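Local coordinates for protein hydroquinone dioxygenase small subunit (Pseudomonas sp., PDB 4ZXA) that probably serves as the small, cupin-fold partner of the large subunit in a two-subunit hydroquinone 1,2-dioxygenase, an enzyme that opens the ring of hydroquinone, at residues G60-T65 with Q150-G155; H79-I84 with E105-A110; A83-G88 with V122-G127; L95-P100 with G135-F140. One frame throughout, in Å; residues are numbered along the deposited sequence.

Interaction 1: G60-T65 with Q150-G155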
loop_
_atom_site.group_PDB
_atom_site.type_symbol
_atom_site.label_atom_id
_atom_site.label_comp_id
_atom_site.label_asym_id
_atom_site.label_seq_id
_atom_site.Cartn_x
_atom_site.Cartn_y
_atom_site.Cartn_z
ATOM N N GLY A 60 -0.042 -38.389 -0.993
ATOM C CA GLY A 60 -0.942 -39.512 -0.834
ATOM C C GLY A 60 -2.305 -39.143 -0.300
ATOM O O GLY A 60 -3.203 -39.971 -0.280
ATOM N N TYR A 61 -2.469 -37.904 0.150
ATOM C CA TYR A 61 -3.804 -37.430 0.504
ATOM C C TYR A 61 -4.473 -36.927 -0.758
ATOM O O TYR A 61 -3.809 -36.404 -1.673
ATOM C CB TYR A 61 -3.741 -36.357 1.582
ATOM C CG TYR A 61 -3.118 -36.898 2.835
ATOM C CD1 TYR A 61 -3.896 -37.561 3.773
ATOM C CD2 TYR A 61 -1.734 -36.786 3.067
ATOM C CE1 TYR A 61 -3.326 -38.102 4.921
ATOM C CE2 TYR A 61 -1.157 -37.310 4.220
ATOM C CZ TYR A 61 -1.962 -37.975 5.134
ATOM O OH TYR A 61 -1.426 -38.500 6.276
ATOM N N VAL A 62 -5.780 -37.113 -0.850
ATOM C CA VAL A 62 -6.445 -36.723 -2.083
ATOM C C VAL A 62 -7.678 -35.878 -1.857
ATOM O O VAL A 62 -8.353 -35.981 -0.833
ATOM C CB VAL A 62 -6.808 -37.951 -2.987
ATOM C CG1 VAL A 62 -5.548 -38.624 -3.543
ATOM C CG2 VAL A 62 -7.687 -38.952 -2.240
ATOM N N VAL A 63 -7.943 -35.018 -2.830
ATOM C CA VAL A 63 -9.264 -34.438 -2.975
ATOM C C VAL A 63 -9.866 -35.009 -4.252
ATOM O O VAL A 63 -9.311 -34.845 -5.339
ATOM C CB VAL A 63 -9.235 -32.917 -3.023
ATOM C CG1 VAL A 63 -10.612 -32.383 -3.379
ATOM C CG2 VAL A 63 -8.788 -32.375 -1.679
ATOM N N GLU A 64 -10.975 -35.723 -4.098
ATOM C CA GLU A 64 -11.669 -36.342 -5.223
ATOM C C GLU A 64 -12.941 -35.568 -5.573
ATOM O O GLU A 64 -13.621 -35.022 -4.690
ATOM C CB GLU A 64 -12.028 -37.801 -4.905
ATOM C CG GLU A 64 -10.840 -38.714 -4.691
ATOM C CD GLU A 64 -11.248 -40.033 -4.061
ATOM O OE1 GLU A 64 -12.356 -40.089 -3.479
ATOM O OE2 GLU A 64 -10.462 -41.012 -4.147
ATOM N N THR A 65 -13.232 -35.511 -6.870
ATOM C CA THR A 65 -14.479 -34.952 -7.375
ATOM C C THR A 65 -15.373 -36.085 -7.869
ATOM O O THR A 65 -14.955 -36.896 -8.695
ATOM C CB THR A 65 -14.237 -33.940 -8.529
ATOM O OG1 THR A 65 -13.497 -32.817 -8.036
ATOM C CG2 THR A 65 -15.564 -33.433 -9.085
ATOM N N GLN A 150 -14.885 -35.105 -2.171
ATOM C CA GLN A 150 -14.520 -36.036 -1.119
ATOM C C GLN A 150 -13.068 -35.838 -0.673
ATOM O O GLN A 150 -12.145 -35.865 -1.494
ATOM C CB GLN A 150 -14.752 -37.482 -1.577
ATOM C CG GLN A 150 -14.340 -38.522 -0.550
ATOM C CD GLN A 150 -15.266 -39.739 -0.522
ATOM O OE1 GLN A 150 -16.411 -39.683 -0.990
ATOM N NE2 GLN A 150 -14.773 -40.843 0.044
ATOM N N GLN A 151 -12.892 -35.638 0.631
ATOM C CA GLN A 151 -11.577 -35.591 1.258
ATOM C C GLN A 151 -11.189 -36.969 1.797
ATOM O O GLN A 151 -11.849 -37.510 2.685
ATOM C CB GLN A 151 -11.585 -34.577 2.395
ATOM C CG GLN A 151 -10.307 -34.544 3.213
ATOM C CD GLN A 151 -10.506 -33.746 4.482
ATOM O OE1 GLN A 151 -11.645 -33.527 4.902
ATOM N NE2 GLN A 151 -9.411 -33.299 5.099
ATOM N N THR A 152 -10.114 -37.535 1.266
ATOM C CA THR A 152 -9.753 -38.896 1.642
ATOM C C THR A 152 -8.291 -39.205 1.312
ATOM O O THR A 152 -7.475 -38.288 1.196
ATOM C CB THR A 152 -10.716 -39.935 0.981
ATOM O OG1 THR A 152 -10.469 -41.240 1.524
ATOM C CG2 THR A 152 -10.546 -39.962 -0.541
ATOM N N ILE A 153 -7.966 -40.488 1.148
ATOM C CA ILE A 153 -6.604 -40.906 0.837
ATOM C C ILE A 153 -6.580 -41.735 -0.441
ATOM O O ILE A 153 -7.459 -42.554 -0.656
ATOM C CB ILE A 153 -6.017 -41.721 2.008
ATOM C CG1 ILE A 153 -6.026 -40.863 3.281
ATOM C CG2 ILE A 153 -4.620 -42.256 1.668
ATOM C CD1 ILE A 153 -5.488 -41.563 4.521
ATOM N N LYS A 154 -5.579 -41.520 -1.290
ATOM C CA LYS A 154 -5.487 -42.245 -2.561
ATOM C C LYS A 154 -5.678 -43.737 -2.312
ATOM O O LYS A 154 -5.008 -44.318 -1.454
ATOM C CB LYS A 154 -4.141 -41.991 -3.250
ATOM C CG LYS A 154 -4.208 -41.844 -4.774
ATOM C CD LYS A 154 -3.543 -43.011 -5.461
ATOM C CE LYS A 154 -2.142 -42.701 -5.931
ATOM N NZ LYS A 154 -2.171 -41.861 -7.145
ATOM N N GLY A 155 -6.610 -44.339 -3.051
ATOM C CA GLY A 155 -6.920 -45.753 -2.933
ATOM C C GLY A 155 -7.198 -46.434 -4.266
ATOM O O GLY A 155 -6.981 -45.843 -5.328
HETATM O O HOH W 1 -9.831 -42.797 -2.372
#
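Strands 61-69 and 145-153 are antiparallel neighbours in one sheet of the cupin fold, where Val62 faces Thr152 and Glu64 faces Gln150 as hydrogen-bonded pairs. Their four backbone bonds are nearly straight, among them Val62 N to Thr152 O at 2.9 Å and Gln150 N to Glu64 O at 2.8 Å. Lys154 N extends the pairing to Gly60 O at 3.0 Å, and Gly60 readily takes the positive phi needed there.

Beta-branched Val62 suits an extended chain and reaches two neighbours at once. With CG1 anti to the carbonyl carbon (chi1 -68°), it lays CG2 beside Thr152 CG2 at 3.5 Å and CG1 across Lys154 CB at 3.7 Å. An alanine here would give up both methyls and would probably leave a gap between Thr152 and the Lys154 stem. On this same face of the sheet, the Glu64 and Gln150 side chains run side by side, carboxylate and amide planes 47° apart. Glu64 OE2 accepts a hydrogen bond from a water at 2.6 Å, which also donates to Ile153 O at 2.9 Å, and it bonds Ser158 as well; Gln150 NE2 turns to Tyr138 OH.

The other face carries Tyr61 and Ile153 side by side, CD1 to CG1 4.0 Å, together with Val63 and Gln151. It meets the large subunit, whose Ser236 bonds Gln151 OE1 and whose Trp316 packs on Val63.

Interaction 2: H79-I84 with E105-A110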
loop_
_atom_site.group_PDB
_atom_site.type_symbol
_atom_site.label_atom_id
_atom_site.label_comp_id
_atom_site.label_asym_id
_atom_site.label_seq_id
_atom_site.Cartn_x
_atom_site.Cartn_y
_atom_site.Cartn_z
ATOM N N HIS A 79 -10.479 -45.335 7.846
ATOM C CA HIS A 79 -10.309 -44.039 8.518
ATOM C C HIS A 79 -11.446 -43.099 8.148
ATOM O O HIS A 79 -12.183 -43.360 7.206
ATOM C CB HIS A 79 -8.992 -43.421 8.095
ATOM C CG HIS A 79 -8.849 -43.319 6.617
ATOM N ND1 HIS A 79 -9.549 -42.398 5.864
ATOM C CD2 HIS A 79 -8.117 -44.045 5.738
ATOM C CE1 HIS A 79 -9.237 -42.550 4.591
ATOM N NE2 HIS A 79 -8.375 -43.547 4.486
ATOM N N ASP A 80 -11.592 -42.008 8.882
ATOM C CA ASP A 80 -12.571 -40.984 8.520
ATOM C C ASP A 80 -12.387 -40.424 7.104
ATOM O O ASP A 80 -11.258 -40.283 6.603
ATOM C CB ASP A 80 -12.505 -39.830 9.503
ATOM C CG ASP A 80 -13.018 -40.203 10.872
ATOM O OD1 ASP A 80 -13.835 -41.138 10.953
ATOM O OD2 ASP A 80 -12.615 -39.553 11.863
ATOM N N GLU A 81 -13.513 -40.101 6.471
ATOM C CA GLU A 81 -13.554 -39.386 5.192
ATOM C C GLU A 81 -14.596 -38.287 5.307
ATOM O O GLU A 81 -15.392 -38.268 6.250
ATOM C CB GLU A 81 -13.932 -40.326 4.044
ATOM C CG GLU A 81 -12.855 -41.320 3.668
ATOM C CD GLU A 81 -13.394 -42.458 2.819
ATOM O OE1 GLU A 81 -14.347 -43.132 3.267
ATOM O OE2 GLU A 81 -12.867 -42.688 1.706
ATOM N N PHE A 82 -14.610 -37.369 4.354
ATOM C CA PHE A 82 -15.594 -36.303 4.408
ATOM C C PHE A 82 -16.144 -36.009 3.027
ATOM O O PHE A 82 -15.455 -36.199 2.029
ATOM C CB PHE A 82 -14.962 -35.049 4.995
ATOM C CG PHE A 82 -14.420 -35.238 6.371
ATOM C CD1 PHE A 82 -15.226 -35.029 7.479
ATOM C CD2 PHE A 82 -13.104 -35.639 6.564
ATOM C CE1 PHE A 82 -14.731 -35.202 8.769
ATOM C CE2 PHE A 82 -12.598 -35.827 7.841
ATOM C CZ PHE A 82 -13.410 -35.604 8.952
ATOM N N ALA A 83 -17.386 -35.546 2.965
ATOM C CA ALA A 83 -17.997 -35.205 1.683
ATOM C C ALA A 83 -18.629 -33.830 1.763
ATOM O O ALA A 83 -19.343 -33.525 2.736
ATOM C CB ALA A 83 -19.038 -36.242 1.288
ATOM N N ILE A 84 -18.336 -33.000 0.760
ATOM C CA ILE A 84 -18.994 -31.704 0.590
ATOM C C ILE A 84 -19.817 -31.724 -0.679
ATOM O O ILE A 84 -19.296 -31.987 -1.765
ATOM C CB ILE A 84 -17.994 -30.549 0.393
ATOM C CG1 ILE A 84 -16.804 -30.672 1.347
ATOM C CG2 ILE A 84 -18.711 -29.191 0.525
ATOM C CD1 ILE A 84 -17.036 -30.008 2.642
ATOM N N GLU A 105 -5.728 -47.771 3.918
ATOM C CA GLU A 105 -6.136 -46.407 3.620
ATOM C C GLU A 105 -6.790 -46.299 2.259
ATOM O O GLU A 105 -6.481 -47.070 1.340
ATOM C CB GLU A 105 -4.929 -45.469 3.694
ATOM C CG GLU A 105 -4.250 -45.454 5.052
ATOM C CD GLU A 105 -3.199 -44.361 5.174
ATOM O OE1 GLU A 105 -2.493 -44.102 4.175
ATOM O OE2 GLU A 105 -3.101 -43.757 6.265
ATOM N N GLY A 106 -7.686 -45.330 2.131
ATOM C CA GLY A 106 -8.383 -45.112 0.877
ATOM C C GLY A 106 -9.777 -45.702 0.935
ATOM O O GLY A 106 -10.041 -46.635 1.681
ATOM N N THR A 107 -10.691 -45.146 0.160
ATOM C CA THR A 107 -12.023 -45.709 0.145
ATOM C C THR A 107 -12.005 -47.032 -0.624
ATOM O O THR A 107 -11.318 -47.167 -1.635
ATOM C CB THR A 107 -13.079 -44.717 -0.387
ATOM O OG1 THR A 107 -13.946 -45.394 -1.298
ATOM C CG2 THR A 107 -12.428 -43.534 -1.059
ATOM N N HIS A 108 -12.727 -48.013 -0.096
ATOM C CA HIS A 108 -12.836 -49.325 -0.718
ATOM C C HIS A 108 -14.305 -49.678 -0.967
ATOM O O HIS A 108 -15.206 -49.178 -0.278
ATOM C CB HIS A 108 -12.184 -50.395 0.177
ATOM C CG HIS A 108 -10.697 -50.246 0.311
ATOM N ND1 HIS A 108 -9.807 -50.884 -0.527
ATOM C CD2 HIS A 108 -9.948 -49.520 1.176
ATOM C CE1 HIS A 108 -8.570 -50.555 -0.185
ATOM N NE2 HIS A 108 -8.630 -49.725 0.838
ATOM N N LEU A 109 -14.538 -50.549 -1.946
ATOM C CA LEU A 109 -15.866 -51.115 -2.182
ATOM C C LEU A 109 -16.290 -51.997 -1.011
ATOM O O LEU A 109 -15.586 -52.932 -0.662
ATOM C CB LEU A 109 -15.854 -51.930 -3.463
ATOM C CG LEU A 109 -15.742 -51.106 -4.743
ATOM C CD1 LEU A 109 -15.653 -52.053 -5.925
ATOM C CD2 LEU A 109 -16.925 -50.149 -4.908
ATOM N N ALA A 110 -17.429 -51.693 -0.395
ATOM C CA ALA A 110 -17.877 -52.450 0.774
ATOM C C ALA A 110 -18.617 -53.743 0.407
ATOM O O ALA A 110 -18.836 -54.602 1.273
ATOM C CB ALA A 110 -18.748 -51.585 1.673
#
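His79 reaches Gly106 with the edge of its imidazole: NE2 accepts the backbone N-H of Gly106 at 3.0 Å. The bond is practically straight at 178°, although the donor stands 17° out of the ring plane. The ring gets there because CG sits between the backbone N and the carbonyl carbon (chi1 54°), which swings it toward the loop. Its other nitrogen, ND1, donates to Asp80 O at 2.8 Å; the oxygen lies in the ring plane, while the donor stands well above the plane of that carbonyl. Held at both nitrogens, the ring is fixed in its rotation, and its edge also meets Glu105, with NE2 3.7 Å from CA. A histidine suits this place because one small ring can accept on one side and donate on the other. A leucine in its place would probably leave the N-H of Gly106 and the carbonyl of Asp80 without their mates, and the loop less firmly held.

Two residues on, Glu81 sends its side chain out on the Thr107 side and meets it crosswise. That approach is very close and its detail is doubtful; the carboxylate is bonded by Thr152 OG1 at OE2 and Tyr138 OH at OE1, with a weak bond from Gln150 NE2 to OE2.

On the loop side, Gly106 adopts a positive phi easily reached only by glycine, and Glu105 forms a salt bridge with Lys239 of the large subunit. The contact thus ties the entrance of strand 81-87, between strands 128-132 and 145-153, to the loop before strand 108-109, which pairs with strand 71-76 in the other sheet.

Interaction 3: A83-G88 with V122-G127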
loop_
_atom_site.group_PDB
_atom_site.type_symbol
_atom_site.label_atom_id
_atom_site.label_comp_id
_atom_site.label_asym_id
_atom_site.label_seq_id
_atom_site.Cartn_x
_atom_site.Cartn_y
_atom_site.Cartn_z
ATOM N N ALA A 83 -17.386 -35.546 2.965
ATOM C CA ALA A 83 -17.997 -35.205 1.683
ATOM C C ALA A 83 -18.629 -33.830 1.763
ATOM O O ALA A 83 -19.343 -33.525 2.736
ATOM C CB ALA A 83 -19.038 -36.242 1.288
ATOM N N ILE A 84 -18.336 -33.000 0.760
ATOM C CA ILE A 84 -18.994 -31.704 0.590
ATOM C C ILE A 84 -19.817 -31.724 -0.679
ATOM O O ILE A 84 -19.296 -31.987 -1.765
ATOM C CB ILE A 84 -17.994 -30.549 0.393
ATOM C CG1 ILE A 84 -16.804 -30.672 1.347
ATOM C CG2 ILE A 84 -18.711 -29.191 0.525
ATOM C CD1 ILE A 84 -17.036 -30.008 2.642
ATOM N N VAL A 85 -21.099 -31.423 -0.558
ATOM C CA VAL A 85 -21.942 -31.320 -1.739
ATOM C C VAL A 85 -21.791 -29.940 -2.357
ATOM O O VAL A 85 -22.170 -28.939 -1.755
ATOM C CB VAL A 85 -23.406 -31.571 -1.397
ATOM C CG1 VAL A 85 -24.298 -31.203 -2.590
ATOM C CG2 VAL A 85 -23.586 -33.019 -0.993
ATOM N N MET A 86 -21.230 -29.889 -3.558
ATOM C CA MET A 86 -20.947 -28.617 -4.221
ATOM C C MET A 86 -22.049 -28.178 -5.198
ATOM O O MET A 86 -22.098 -27.028 -5.607
ATOM C CB MET A 86 -19.583 -28.681 -4.917
ATOM C CG MET A 86 -18.407 -28.522 -3.967
ATOM S SD MET A 86 -18.228 -26.830 -3.326
ATOM C CE MET A 86 -19.287 -26.916 -1.893
ATOM N N ASP A 87 -22.924 -29.108 -5.556
ATOM C CA ASP A 87 -24.073 -28.828 -6.403
ATOM C C ASP A 87 -25.068 -29.993 -6.335
ATOM O O ASP A 87 -24.678 -31.148 -6.160
ATOM C CB ASP A 87 -23.637 -28.602 -7.845
ATOM C CG ASP A 87 -24.804 -28.297 -8.771
ATOM O OD1 ASP A 87 -25.793 -27.674 -8.318
ATOM O OD2 ASP A 87 -24.729 -28.673 -9.955
ATOM N N GLY A 88 -26.353 -29.690 -6.463
ATOM C CA GLY A 88 -27.357 -30.730 -6.479
ATOM C C GLY A 88 -27.729 -31.136 -5.074
ATOM O O GLY A 88 -27.569 -30.362 -4.125
ATOM N N VAL A 122 -28.441 -39.030 5.681
ATOM C CA VAL A 122 -28.316 -37.591 5.693
ATOM C C VAL A 122 -28.740 -37.061 4.327
ATOM O O VAL A 122 -28.537 -37.712 3.299
ATOM C CB VAL A 122 -26.853 -37.167 5.996
ATOM C CG1 VAL A 122 -26.695 -35.667 5.862
ATOM C CG2 VAL A 122 -26.449 -37.626 7.386
ATOM N N LEU A 123 -29.319 -35.869 4.322
ATOM C CA LEU A 123 -29.723 -35.228 3.084
ATOM C C LEU A 123 -28.937 -33.958 2.824
ATOM O O LEU A 123 -29.205 -32.922 3.413
ATOM C CB LEU A 123 -31.207 -34.921 3.132
ATOM C CG LEU A 123 -31.951 -35.788 2.136
ATOM C CD1 LEU A 123 -33.419 -35.958 2.540
ATOM C CD2 LEU A 123 -31.774 -35.120 0.770
ATOM N N LEU A 124 -27.969 -34.047 1.925
ATOM C CA LEU A 124 -27.044 -32.943 1.685
ATOM C C LEU A 124 -27.446 -32.109 0.477
ATOM O O LEU A 124 -27.591 -32.624 -0.640
ATOM C CB LEU A 124 -25.616 -33.472 1.472
ATOM C CG LEU A 124 -24.993 -34.277 2.614
ATOM C CD1 LEU A 124 -23.632 -34.860 2.201
ATOM C CD2 LEU A 124 -24.861 -33.430 3.884
ATOM N N LYS A 125 -27.612 -30.811 0.697
ATOM C CA LYS A 125 -27.755 -29.888 -0.413
ATOM C C LYS A 125 -26.443 -29.128 -0.553
ATOM O O LYS A 125 -25.555 -29.276 0.281
ATOM C CB LYS A 125 -28.922 -28.932 -0.174
ATOM C CG LYS A 125 -30.280 -29.616 -0.100
ATOM C CD LYS A 125 -31.358 -28.666 0.426
ATOM C CE LYS A 125 -32.757 -29.226 0.162
ATOM N NZ LYS A 125 -33.732 -28.826 1.216
ATOM N N ARG A 126 -26.328 -28.328 -1.608
ATOM C CA ARG A 126 -25.139 -27.515 -1.848
ATOM C C ARG A 126 -24.610 -26.761 -0.623
ATOM O O ARG A 126 -25.346 -26.061 0.080
ATOM C CB ARG A 126 -25.409 -26.498 -2.951
ATOM C CG ARG A 126 -24.199 -25.609 -3.225
ATOM C CD ARG A 126 -24.488 -24.648 -4.341
ATOM N NE ARG A 126 -25.376 -23.576 -3.907
ATOM C CZ ARG A 126 -26.022 -22.766 -4.737
ATOM N NH1 ARG A 126 -25.896 -22.919 -6.057
ATOM N NH2 ARG A 126 -26.801 -21.812 -4.243
ATOM N N GLY A 127 -23.317 -26.894 -0.389
ATOM C CA GLY A 127 -22.682 -26.195 0.704
ATOM C C GLY A 127 -22.702 -27.013 1.974
ATOM O O GLY A 127 -22.199 -26.569 3.007
HETATM O O HOH W 2 -28.599 -27.880 -3.850
#
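Val85 O is approached by two groups of segment 122-127: Gly127 N bonds it at 2.7 Å, nearly along the C=O axis, and Arg126 CA adds a CH...O contact at 3.3 Å. The contact joins the two sheets of the cupin beta-barrel, since strand 81-87 belongs to one sheet and strand 116-125 to the other. Just after Val85, Met86 and Asp87 both face Val147 in a classic beta bulge.

Between the sheets Val85 and Leu124 form the apolar part. Val85 CG2 meets Leu124 CB, at a distance too short to be taken literally. CG1, anti to the backbone N (chi1 169°), rests instead against the Lys125 carbonyl carbon at 3.6 Å. Beta-branched valine suits the extended strand, and leucine fills the buried side of its own, where it also meets Val92 and Cys130. Strand 116-125 continues the sheet into the large subunit, pairing there through Val122 and Leu123.

At the exposed end, Arg126, which also packs on Phe220 of the large subunit, runs its aliphatic stem past the bulge, CG 3.5 Å from Met86 O. Gly88 and Gly127 accept positive phi angles that make the turns possible. Gly88 O is only weakly bonded by Arg126 N; a water does better, donating to Gly88 O at 2.7 Å and accepting from Arg126 N at 3.2 Å.

Interaction 4: L95-P100 with G135-F140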
loop_
_atom_site.group_PDB
_atom_site.type_symbol
_atom_site.label_atom_id
_atom_site.label_comp_id
_atom_site.label_asym_id
_atom_site.label_seq_id
_atom_site.Cartn_x
_atom_site.Cartn_y
_atom_site.Cartn_z
ATOM N N LEU A 95 -24.426 -47.528 6.943
ATOM C CA LEU A 95 -24.451 -48.798 7.664
ATOM C C LEU A 95 -23.270 -48.917 8.623
ATOM O O LEU A 95 -22.123 -48.686 8.223
ATOM C CB LEU A 95 -24.340 -49.947 6.675
ATOM C CG LEU A 95 -25.606 -50.365 5.958
ATOM C CD1 LEU A 95 -25.241 -51.415 4.931
ATOM C CD2 LEU A 95 -26.578 -50.893 6.991
ATOM N N LYS A 96 -23.538 -49.291 9.875
ATOM C CA LYS A 96 -22.465 -49.635 10.804
ATOM C C LYS A 96 -22.047 -51.086 10.627
ATOM O O LYS A 96 -22.700 -51.989 11.145
ATOM C CB LYS A 96 -22.869 -49.405 12.260
ATOM C CG LYS A 96 -21.705 -49.622 13.235
ATOM C CD LYS A 96 -22.145 -49.492 14.682
ATOM C CE LYS A 96 -21.263 -48.512 15.441
ATOM N NZ LYS A 96 -21.712 -48.352 16.853
ATOM N N LEU A 97 -20.954 -51.299 9.901
ATOM C CA LEU A 97 -20.474 -52.647 9.604
ATOM C C LEU A 97 -20.220 -53.499 10.855
ATOM O O LEU A 97 -19.691 -53.003 11.851
ATOM C CB LEU A 97 -19.208 -52.580 8.758
ATOM C CG LEU A 97 -19.367 -52.025 7.349
ATOM C CD1 LEU A 97 -18.016 -51.908 6.687
ATOM C CD2 LEU A 97 -20.257 -52.950 6.545
ATOM N N ASP A 98 -20.614 -54.773 10.795
ATOM C CA ASP A 98 -20.312 -55.738 11.855
ATOM C C ASP A 98 -18.805 -55.967 11.945
ATOM O O ASP A 98 -18.247 -56.119 13.040
ATOM C CB ASP A 98 -21.015 -57.077 11.593
ATOM C CG ASP A 98 -22.489 -57.066 11.992
ATOM O OD1 ASP A 98 -23.087 -55.968 12.076
ATOM O OD2 ASP A 98 -23.051 -58.164 12.212
ATOM N N ALA A 99 -18.161 -55.993 10.778
ATOM C CA ALA A 99 -16.719 -56.212 10.667
ATOM C C ALA A 99 -16.034 -55.105 9.845
ATOM O O ALA A 99 -15.732 -55.301 8.668
ATOM C CB ALA A 99 -16.453 -57.569 10.033
ATOM N N PRO A 100 -15.783 -53.942 10.470
ATOM C CA PRO A 100 -15.162 -52.791 9.795
ATOM C C PRO A 100 -13.727 -53.057 9.331
ATOM O O PRO A 100 -12.996 -53.809 9.984
ATOM C CB PRO A 100 -15.132 -51.721 10.891
ATOM C CG PRO A 100 -16.086 -52.175 11.932
ATOM C CD PRO A 100 -16.073 -53.662 11.886
ATOM N N GLY A 135 -15.186 -47.161 9.482
ATOM C CA GLY A 135 -15.794 -48.411 9.892
ATOM C C GLY A 135 -17.290 -48.442 9.625
ATOM O O GLY A 135 -18.057 -49.192 10.260
ATOM N N SER A 136 -17.714 -47.607 8.687
ATOM C CA SER A 136 -19.098 -47.608 8.279
ATOM C C SER A 136 -19.090 -47.845 6.788
ATOM O O SER A 136 -18.056 -47.689 6.137
ATOM C CB SER A 136 -19.755 -46.277 8.601
ATOM O OG SER A 136 -19.367 -45.309 7.648
ATOM N N ALA A 137 -20.224 -48.273 6.250
ATOM C CA ALA A 137 -20.388 -48.288 4.806
ATOM C C ALA A 137 -21.331 -47.143 4.484
ATOM O O ALA A 137 -22.227 -46.828 5.276
ATOM C CB ALA A 137 -20.954 -49.609 4.336
ATOM N N TYR A 138 -21.120 -46.496 3.347
ATOM C CA TYR A 138 -21.958 -45.360 3.001
ATOM C C TYR A 138 -22.283 -45.374 1.520
ATOM O O TYR A 138 -21.475 -45.818 0.707
ATOM C CB TYR A 138 -21.293 -44.041 3.431
ATOM C CG TYR A 138 -19.939 -43.802 2.817
ATOM C CD1 TYR A 138 -18.789 -44.271 3.428
ATOM C CD2 TYR A 138 -19.811 -43.106 1.619
ATOM C CE1 TYR A 138 -17.536 -44.053 2.866
ATOM C CE2 TYR A 138 -18.563 -42.876 1.045
ATOM C CZ TYR A 138 -17.423 -43.350 1.670
ATOM O OH TYR A 138 -16.169 -43.140 1.105
ATOM N N ARG A 139 -23.478 -44.904 1.177
ATOM C CA ARG A 139 -23.966 -44.949 -0.201
ATOM C C ARG A 139 -24.613 -43.618 -0.582
ATOM O O ARG A 139 -25.314 -43.008 0.227
ATOM C CB ARG A 139 -24.966 -46.102 -0.362
ATOM C CG ARG A 139 -25.365 -46.422 -1.804
ATOM C CD ARG A 139 -26.029 -47.791 -1.920
ATOM N NE ARG A 139 -27.313 -47.851 -1.219
ATOM C CZ ARG A 139 -28.200 -48.840 -1.360
ATOM N NH1 ARG A 139 -27.944 -49.858 -2.179
ATOM N NH2 ARG A 139 -29.344 -48.814 -0.686
ATOM N N PHE A 140 -24.352 -43.174 -1.809
ATOM C CA PHE A 140 -24.853 -41.900 -2.320
ATOM C C PHE A 140 -26.093 -42.073 -3.215
ATOM O O PHE A 140 -26.100 -42.907 -4.130
ATOM C CB PHE A 140 -23.757 -41.211 -3.136
ATOM C CG PHE A 140 -22.546 -40.790 -2.331
ATOM C CD1 PHE A 140 -22.680 -40.065 -1.159
ATOM C CD2 PHE A 140 -21.267 -41.107 -2.766
ATOM C CE1 PHE A 140 -21.564 -39.671 -0.439
ATOM C CE2 PHE A 140 -20.147 -40.721 -2.046
ATOM C CZ PHE A 140 -20.295 -40.004 -0.886
#
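The Pro100 ring sets its CB against Gly135 CA at 3.5 Å, while the flat peptide groups further along meet through their N-H and C=O. Ala137 N lies in the plane of the Leu95 carbonyl and bonds its oxygen at 2.8 Å. The return bond from Leu95 N to Ala137 O is equally short, but its donor is tilted 22° from the carbonyl plane. Gly135 has a positive phi, and any CB on it would press on Pro100, so glycine fits on both counts.

These bonds make Leu95 and Ala137 an antiparallel hydrogen-bonded pair between strands 89-97 and 136-142, in one sheet of the cupin fold, where strands 116-125 and 71-76 flank the two. The small methyl of Ala137 takes both leucines: Leu95 CB stands 4.1 Å from Ala137 CB, and Leu97 CD2 is at the same distance. Leu97 places its branch there with CG anti to the carbonyl carbon (chi1 -66°), bringing CG near Ala137 N as well. Pro114, in a loop, covers both leucines, and Trp74 adds to Leu95.

Ser136 brings its CB to 3.4 Å from Leu95 O, whereas its hydroxyl bonds Pro133 O just before the strand.

From the N terminus the chain first enters interaction 1 at 60-65, and the long loop that it closes at 150-155 encloses the other three. Strand 81-87 starts two of these: interaction 2 from its entrance and interaction 3 from its far end, sharing Ala83 and Ile84. Interaction 4 begins at 95-100, before either has closed, and ends at 135-140 after both, so it crosses each of them. Interaction 1 lies within the sheet of strands 61-69 and 145-153 and interaction 4 within that of strands 89-97 and 136-142; interactions 2 and 3 bridge the two sheets, their centres about 16 Å apart. Glu81, Thr152, Gln150 and Tyr138 form a hydrogen-bonded network joining interactions 1, 2 and 4.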